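Long-range contacts in tyrosinase (Aspergillus oryzae, PDB 6JUB), which probably catalyses the copper-dependent oxidation of L-tyrosine and L-dopa to L-dopaquinone by molecular oxygen, a step of melanin biosynthesis: residues Asp28-Gln33 with Ile41-Phe46; Pro269-Leu274 with Arg546-Tyr551. The protein carries 1 engineered substitution. All coordinates share one frame; numbering follows the deposited sequence.

Contact 1 (Asp28-Gln33 with Ile41-Phe46); sequences DWYLEQ and IQLTLF
W29 and Q33, four residues apart in sequence, reach across to Q42 and L43 at the start of helix 41-55 and show how a few linked hydrogen bonds can join two segments: Q33 bridges the carbonyl of W29 and the backbone of L43, while the W29 indole goes to Q42. The indole nitrogen of W29 points from the ring edge at the amide oxygen of Q42: NE1 to OE1 is 2.8 Å, fairly straight at the hydrogen (159°), with the acceptor almost exactly in the ring plane and the donor tilted from the plane of the amide carbonyl. With CG anti to the backbone N (chi1 177°), the indole extends to helix 41-55, placing NE1 at Q42 and CH2 at L43 and F46. Q33 uses both ends of its amide. Its OE1 takes the backbone N-H of L43 (OE1 to N 2.8 Å), in the first turn of the helix, while its NE2 turns back to the carbonyl of W29 (NE2 to O 3.0 Å), approaching from above that carbonyl's plane. The same NE2 lies over the rim of one face of the W29 indole.

Beyond the hydrogen bonds, the rest of the contact is apolar. CH2 of W29 meets L43 CD1 at 3.7 Å and the edge of the F46 ring at CD2, 3.6 Å away; the two aromatic planes stand at 64°. The two methyls of L43 part, CD1 to W29 and CD2 to the ring edge of Y30 at CE1 (3.6 Å). The Y30 hydroxyl hydrogen-bonds to D249 of the second subunit, and Q42 NE2 to E141. The buried indole N-H thus has an acceptor, and with OE1 accepting and NE2 donating the Q33 amide has a defined orientation, joining the end of 28-33 to the first turn of helix 41-55.

Contact 2 (Pro269-Leu274 with Arg546-Tyr551); sequences PWYQNL and RLAVHY
The seam between the tyrosinase central domain and the C-terminal domain is formed here by a short 3-10 turn, W270-N273, set against the first turns of helix 546-555, and it illustrates how two tyrosines can pack through CH-pi contacts at a domain seam. Y271 and Y551 make most of the contact. Their rings lie nearly parallel, with planes at 11°, but are slid so far that they barely overlap, the centroids being 4.8 Å apart. One face of each ring is covered instead by the other residue's CB. CB of Y271 stands 3.4 Å from the centroid of the Y551 ring, and CB of Y551 stands 3.6 Å from the centroid of the Y271 ring, both close to the ring normals, giving a reciprocal pair of CH-pi contacts. With chi1 at 87° in Y271 and 169° in Y551, the two side chains pass in opposite directions, each ring over the other's CB.

The far face of the Y271 ring is backed by CG of Q272, whose NE2 also bonds to the Y271 hydroxyl (NE2 to OH 3.2 Å). That amide reaches L547 CD1 with NE2 at 3.8 Å. Packing is tight where Y271 OH comes within 3.0 Å of L547 CB, while CE2 of Y271 approaches the backbone CA of A548 at 3.7 Å. At the other end, the Y551 hydroxyl is flanked by L274 CD1 (3.6 Å from OH) and by the six-membered ring of W270. P269 rests CG on A548 CB. Outside the two segments, W277 meets both tyrosine rings edge-to-face, and F494 of the C-terminal sheet lies against A548. Here the tyrosine pair and W277 join the 3-10 turn of the central domain to the helix packed on the C-terminal sheet, consistent with the two-domain build of fungal pro-tyrosinases.

Contacts 1 and 2 are separate contacts in the same chain: their centres lie 40 Å apart, with nearest atoms about 24 Å apart, and along the sequence the first closes before the second opens. Neither touches the annotated copper site, and contact 1 is linked to it indirectly: F46 packs on I118 of helix 103-129, which carries the copper ligand H107 three turns earlier. Contact 2 lies instead where the central domain meets the C-terminal domain, its centre about 26 Å from the centre of the chain, against about 22 Å for contact 1. Both also border the second subunit, through Y30 and L31 in the first and N273 in the second.

Contact 1 (Asp28-Gln33 with Ile41-Phe46)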
loop_
_atom_site.group_PDB
_atom_site.type_symbol
_atom_site.label_atom_id
_atom_site.label_comp_id
_atom_site.label_asym_id
_atom_site.label_seq_id
_atom_site.Cartn_x
_atom_site.Cartn_y
_atom_site.Cartn_z
ATOM N N ASP B 28 9.634 7.285 -19.591
ATOM C CA ASP B 28 10.303 7.036 -20.871
ATOM C C ASP B 28 11.715 6.502 -20.663
ATOM O O ASP B 28 12.186 5.562 -21.300
ATOM C CB ASP B 28 10.396 8.326 -21.694
ATOM C CG ASP B 28 9.061 8.817 -22.206
ATOM O OD1 ASP B 28 8.087 8.043 -22.160
ATOM O OD2 ASP B 28 8.965 9.977 -22.663
ATOM N N TRP B 29 12.421 7.182 -19.774
ATOM C CA TRP B 29 13.825 6.884 -19.479
ATOM C C TRP B 29 13.962 5.489 -18.896
ATOM O O TRP B 29 14.868 4.722 -19.217
ATOM C CB TRP B 29 14.322 7.951 -18.508
ATOM C CG TRP B 29 15.728 7.792 -18.023
ATOM C CD1 TRP B 29 16.900 8.136 -18.634
ATOM C CD2 TRP B 29 16.090 7.239 -16.751
ATOM N NE1 TRP B 29 17.977 7.824 -17.830
ATOM C CE2 TRP B 29 17.494 7.272 -16.668
ATOM C CE3 TRP B 29 15.343 6.720 -15.686
ATOM C CZ2 TRP B 29 18.181 6.800 -15.550
ATOM C CZ3 TRP B 29 16.036 6.253 -14.584
ATOM C CH2 TRP B 29 17.440 6.298 -14.525
ATOM N N TYR B 30 13.032 5.130 -18.010
ATOM C CA TYR B 30 13.099 3.806 -17.404
ATOM C C TYR B 30 12.709 2.750 -18.427
ATOM O O TYR B 30 13.362 1.717 -18.596
ATOM C CB TYR B 30 12.224 3.689 -16.144
ATOM C CG TYR B 30 12.319 2.275 -15.585
ATOM C CD1 TYR B 30 13.501 1.838 -14.991
ATOM C CD2 TYR B 30 11.267 1.376 -15.669
ATOM C CE1 TYR B 30 13.628 0.564 -14.483
ATOM C CE2 TYR B 30 11.384 0.086 -15.164
ATOM C CZ TYR B 30 12.561 -0.309 -14.571
ATOM O OH TYR B 30 12.697 -1.586 -14.070
ATOM N N LEU B 31 11.617 2.996 -19.152
ATOM C CA LEU B 31 11.163 1.939 -20.060
ATOM C C LEU B 31 12.213 1.623 -21.116
ATOM O O LEU B 31 12.303 0.479 -21.565
ATOM C CB LEU B 31 9.833 2.293 -20.721
ATOM C CG LEU B 31 8.603 2.327 -19.816
ATOM C CD1 LEU B 31 7.483 3.116 -20.487
ATOM C CD2 LEU B 31 8.136 0.923 -19.455
ATOM N N GLU B 32 13.003 2.612 -21.537
ATOM C CA GLU B 32 13.984 2.338 -22.591
ATOM C C GLU B 32 15.113 1.485 -22.030
ATOM O O GLU B 32 15.918 0.905 -22.758
ATOM C CB GLU B 32 14.509 3.636 -23.195
ATOM N N GLN B 33 15.158 1.397 -20.697
ATOM C CA GLN B 33 16.222 0.634 -20.061
ATOM C C GLN B 33 15.716 -0.651 -19.410
ATOM O O GLN B 33 16.518 -1.591 -19.310
ATOM C CB GLN B 33 16.935 1.496 -19.015
ATOM C CG GLN B 33 17.825 2.545 -19.676
ATOM C CD GLN B 33 18.457 3.427 -18.613
ATOM O OE1 GLN B 33 19.555 3.132 -18.149
ATOM N NE2 GLN B 33 17.740 4.482 -18.257
ATOM N N ILE B 41 23.066 1.469 -18.298
ATOM C CA ILE B 41 24.146 2.138 -17.577
ATOM C C ILE B 41 23.645 3.367 -16.827
ATOM O O ILE B 41 24.013 3.574 -15.668
ATOM C CB ILE B 41 25.312 2.532 -18.497
ATOM C CG1 ILE B 41 26.127 1.343 -19.012
ATOM C CG2 ILE B 41 26.216 3.546 -17.797
ATOM C CD1 ILE B 41 27.234 1.750 -19.971
ATOM N N GLN B 42 22.812 4.195 -17.448
ATOM C CA GLN B 42 22.311 5.391 -16.765
ATOM C C GLN B 42 21.452 5.001 -15.573
ATOM O O GLN B 42 21.505 5.588 -14.484
ATOM C CB GLN B 42 21.552 6.289 -17.749
ATOM C CG GLN B 42 22.411 7.321 -18.460
ATOM C CD GLN B 42 21.579 8.274 -19.305
ATOM O OE1 GLN B 42 20.460 8.637 -18.938
ATOM N NE2 GLN B 42 22.121 8.677 -20.455
ATOM N N LEU B 43 20.635 3.953 -15.724
ATOM C CA LEU B 43 19.827 3.531 -14.578
ATOM C C LEU B 43 20.738 3.056 -13.449
ATOM O O LEU B 43 20.539 3.410 -12.280
ATOM C CB LEU B 43 18.855 2.428 -14.985
ATOM C CG LEU B 43 18.013 1.790 -13.874
ATOM C CD1 LEU B 43 17.044 2.794 -13.262
ATOM C CD2 LEU B 43 17.254 0.591 -14.423
ATOM N N THR B 44 21.736 2.243 -13.795
ATOM C CA THR B 44 22.682 1.753 -12.797
ATOM C C THR B 44 23.372 2.914 -12.083
ATOM O O THR B 44 23.410 2.934 -10.849
ATOM C CB THR B 44 23.728 0.813 -13.421
ATOM O OG1 THR B 44 23.061 -0.356 -13.927
ATOM C CG2 THR B 44 24.740 0.343 -12.386
ATOM N N LEU B 45 23.888 3.855 -12.849
ATOM C CA LEU B 45 24.540 5.055 -12.336
ATOM C C LEU B 45 23.675 5.831 -11.349
ATOM O O LEU B 45 24.163 6.205 -10.270
ATOM C CB LEU B 45 24.987 5.965 -13.490
ATOM C CG LEU B 45 26.289 5.539 -14.173
ATOM C CD1 LEU B 45 26.604 6.439 -15.358
ATOM C CD2 LEU B 45 27.442 5.556 -13.178
ATOM N N PHE B 46 22.421 6.090 -11.703
ATOM C CA PHE B 46 21.526 6.905 -10.889
ATOM C C PHE B 46 21.208 6.142 -9.610
ATOM O O PHE B 46 21.268 6.700 -8.512
ATOM C CB PHE B 46 20.259 7.241 -11.675
ATOM C CG PHE B 46 19.286 8.210 -11.056
ATOM C CD1 PHE B 46 19.571 8.920 -9.900
ATOM C CD2 PHE B 46 18.047 8.436 -11.638
ATOM C CE1 PHE B 46 18.658 9.801 -9.344
ATOM C CE2 PHE B 46 17.113 9.299 -11.093
ATOM C CZ PHE B 46 17.420 9.991 -9.933
#

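Contact 2 (Pro269-Leu274 with Arg546-Tyr551)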
loop_
_atom_site.group_PDB
_atom_site.type_symbol
_atom_site.label_atom_id
_atom_site.label_comp_id
_atom_site.label_asym_id
_atom_site.label_seq_id
_atom_site.Cartn_x
_atom_site.Cartn_y
_atom_site.Cartn_z
ATOM N N PRO B 269 -14.473 15.533 -10.778
ATOM C CA PRO B 269 -15.799 15.675 -10.164
ATOM C C PRO B 269 -16.450 14.326 -9.904
ATOM O O PRO B 269 -16.276 13.373 -10.661
ATOM C CB PRO B 269 -16.591 16.483 -11.199
ATOM C CG PRO B 269 -15.529 17.316 -11.864
ATOM C CD PRO B 269 -14.360 16.365 -11.998
ATOM N N TRP B 270 -17.181 14.265 -8.804
ATOM C CA TRP B 270 -17.868 13.044 -8.390
ATOM C C TRP B 270 -18.817 12.494 -9.442
ATOM O O TRP B 270 -18.927 11.264 -9.609
ATOM C CB TRP B 270 -18.604 13.331 -7.073
ATOM C CG TRP B 270 -19.679 12.339 -6.772
ATOM C CD1 TRP B 270 -19.552 11.153 -6.104
ATOM C CD2 TRP B 270 -21.059 12.467 -7.142
ATOM N NE1 TRP B 270 -20.780 10.537 -6.042
ATOM C CE2 TRP B 270 -21.713 11.322 -6.668
ATOM C CE3 TRP B 270 -21.792 13.438 -7.829
ATOM C CZ2 TRP B 270 -23.082 11.122 -6.860
ATOM C CZ3 TRP B 270 -23.144 13.244 -8.020
ATOM C CH2 TRP B 270 -23.773 12.094 -7.535
ATOM N N TYR B 271 -19.536 13.364 -10.154
ATOM C CA TYR B 271 -20.531 12.905 -11.118
ATOM C C TYR B 271 -19.923 12.073 -12.237
ATOM O O TYR B 271 -20.635 11.289 -12.878
ATOM C CB TYR B 271 -21.299 14.102 -11.712
ATOM C CG TYR B 271 -20.594 14.680 -12.921
ATOM C CD1 TYR B 271 -20.766 14.137 -14.191
ATOM C CD2 TYR B 271 -19.736 15.757 -12.783
ATOM C CE1 TYR B 271 -20.112 14.670 -15.285
ATOM C CE2 TYR B 271 -19.075 16.285 -13.872
ATOM C CZ TYR B 271 -19.260 15.741 -15.121
ATOM O OH TYR B 271 -18.592 16.281 -16.201
ATOM N N GLN B 272 -18.620 12.229 -12.478
ATOM C CA GLN B 272 -17.989 11.518 -13.578
ATOM C C GLN B 272 -17.761 10.046 -13.250
ATOM O O GLN B 272 -17.391 9.259 -14.120
ATOM C CB GLN B 272 -16.653 12.161 -13.958
ATOM C CG GLN B 272 -16.834 13.514 -14.634
ATOM C CD GLN B 272 -15.519 14.232 -14.852
ATOM O OE1 GLN B 272 -14.434 13.706 -14.602
ATOM N NE2 GLN B 272 -15.628 15.469 -15.308
ATOM N N ASN B 273 -17.996 9.679 -11.990
ATOM C CA ASN B 273 -17.971 8.262 -11.633
ATOM C C ASN B 273 -19.277 7.558 -11.977
ATOM O O ASN B 273 -19.341 6.325 -11.981
ATOM C CB ASN B 273 -17.626 8.098 -10.149
ATOM C CG ASN B 273 -16.163 8.429 -9.886
ATOM O OD1 ASN B 273 -15.293 8.061 -10.679
ATOM N ND2 ASN B 273 -15.897 9.120 -8.787
ATOM N N LEU B 274 -20.319 8.323 -12.284
ATOM C CA LEU B 274 -21.600 7.749 -12.687
ATOM C C LEU B 274 -21.560 7.281 -14.142
ATOM O O LEU B 274 -20.831 7.844 -14.965
ATOM C CB LEU B 274 -22.731 8.772 -12.536
ATOM C CG LEU B 274 -22.834 9.551 -11.227
ATOM C CD1 LEU B 274 -23.903 10.635 -11.329
ATOM C CD2 LEU B 274 -23.150 8.629 -10.060
ATOM N N ARG B 546 -16.345 23.725 -15.733
ATOM C CA ARG B 546 -17.271 23.622 -16.862
ATOM C C ARG B 546 -18.102 22.354 -16.842
ATOM O O ARG B 546 -19.334 22.365 -16.928
ATOM C CB ARG B 546 -16.480 23.672 -18.180
ATOM N N LEU B 547 -17.426 21.209 -16.753
ATOM C CA LEU B 547 -18.139 19.937 -16.876
ATOM C C LEU B 547 -19.048 19.729 -15.676
ATOM O O LEU B 547 -20.174 19.250 -15.816
ATOM C CB LEU B 547 -17.119 18.803 -17.014
ATOM C CG LEU B 547 -16.267 18.823 -18.294
ATOM C CD1 LEU B 547 -15.187 17.757 -18.278
ATOM C CD2 LEU B 547 -17.161 18.654 -19.517
ATOM N N ALA B 548 -18.579 20.083 -14.482
ATOM C CA ALA B 548 -19.382 19.905 -13.271
ATOM C C ALA B 548 -20.597 20.822 -13.264
ATOM O O ALA B 548 -21.683 20.468 -12.793
ATOM C CB ALA B 548 -18.531 20.132 -12.032
ATOM N N VAL B 549 -20.452 22.035 -13.802
ATOM C CA VAL B 549 -21.639 22.888 -13.917
ATOM C C VAL B 549 -22.621 22.278 -14.913
ATOM O O VAL B 549 -23.840 22.316 -14.702
ATOM C CB VAL B 549 -21.296 24.327 -14.334
ATOM C CG1 VAL B 549 -22.556 25.096 -14.705
ATOM C CG2 VAL B 549 -20.554 25.055 -13.220
ATOM N N HIS B 550 -22.112 21.697 -16.004
ATOM C CA HIS B 550 -23.047 21.103 -16.967
ATOM C C HIS B 550 -23.858 19.981 -16.333
ATOM O O HIS B 550 -25.069 19.853 -16.536
ATOM C CB HIS B 550 -22.325 20.589 -18.216
ATOM C CG HIS B 550 -23.255 19.908 -19.176
ATOM N ND1 HIS B 550 -24.024 20.600 -20.083
ATOM C CD2 HIS B 550 -23.558 18.599 -19.363
ATOM C CE1 HIS B 550 -24.757 19.755 -20.796
ATOM N NE2 HIS B 550 -24.488 18.527 -20.374
ATOM N N TYR B 551 -23.181 19.145 -15.540
ATOM C CA TYR B 551 -23.904 18.065 -14.871
ATOM C C TYR B 551 -24.984 18.640 -13.960
ATOM O O TYR B 551 -26.150 18.232 -13.953
ATOM C CB TYR B 551 -22.933 17.185 -14.074
ATOM C CG TYR B 551 -23.685 16.228 -13.170
ATOM C CD1 TYR B 551 -24.215 15.049 -13.676
ATOM C CD2 TYR B 551 -23.870 16.521 -11.827
ATOM C CE1 TYR B 551 -24.904 14.172 -12.859
ATOM C CE2 TYR B 551 -24.561 15.651 -11.000
ATOM C CZ TYR B 551 -25.072 14.480 -11.524
ATOM O OH TYR B 551 -25.765 13.614 -10.713
#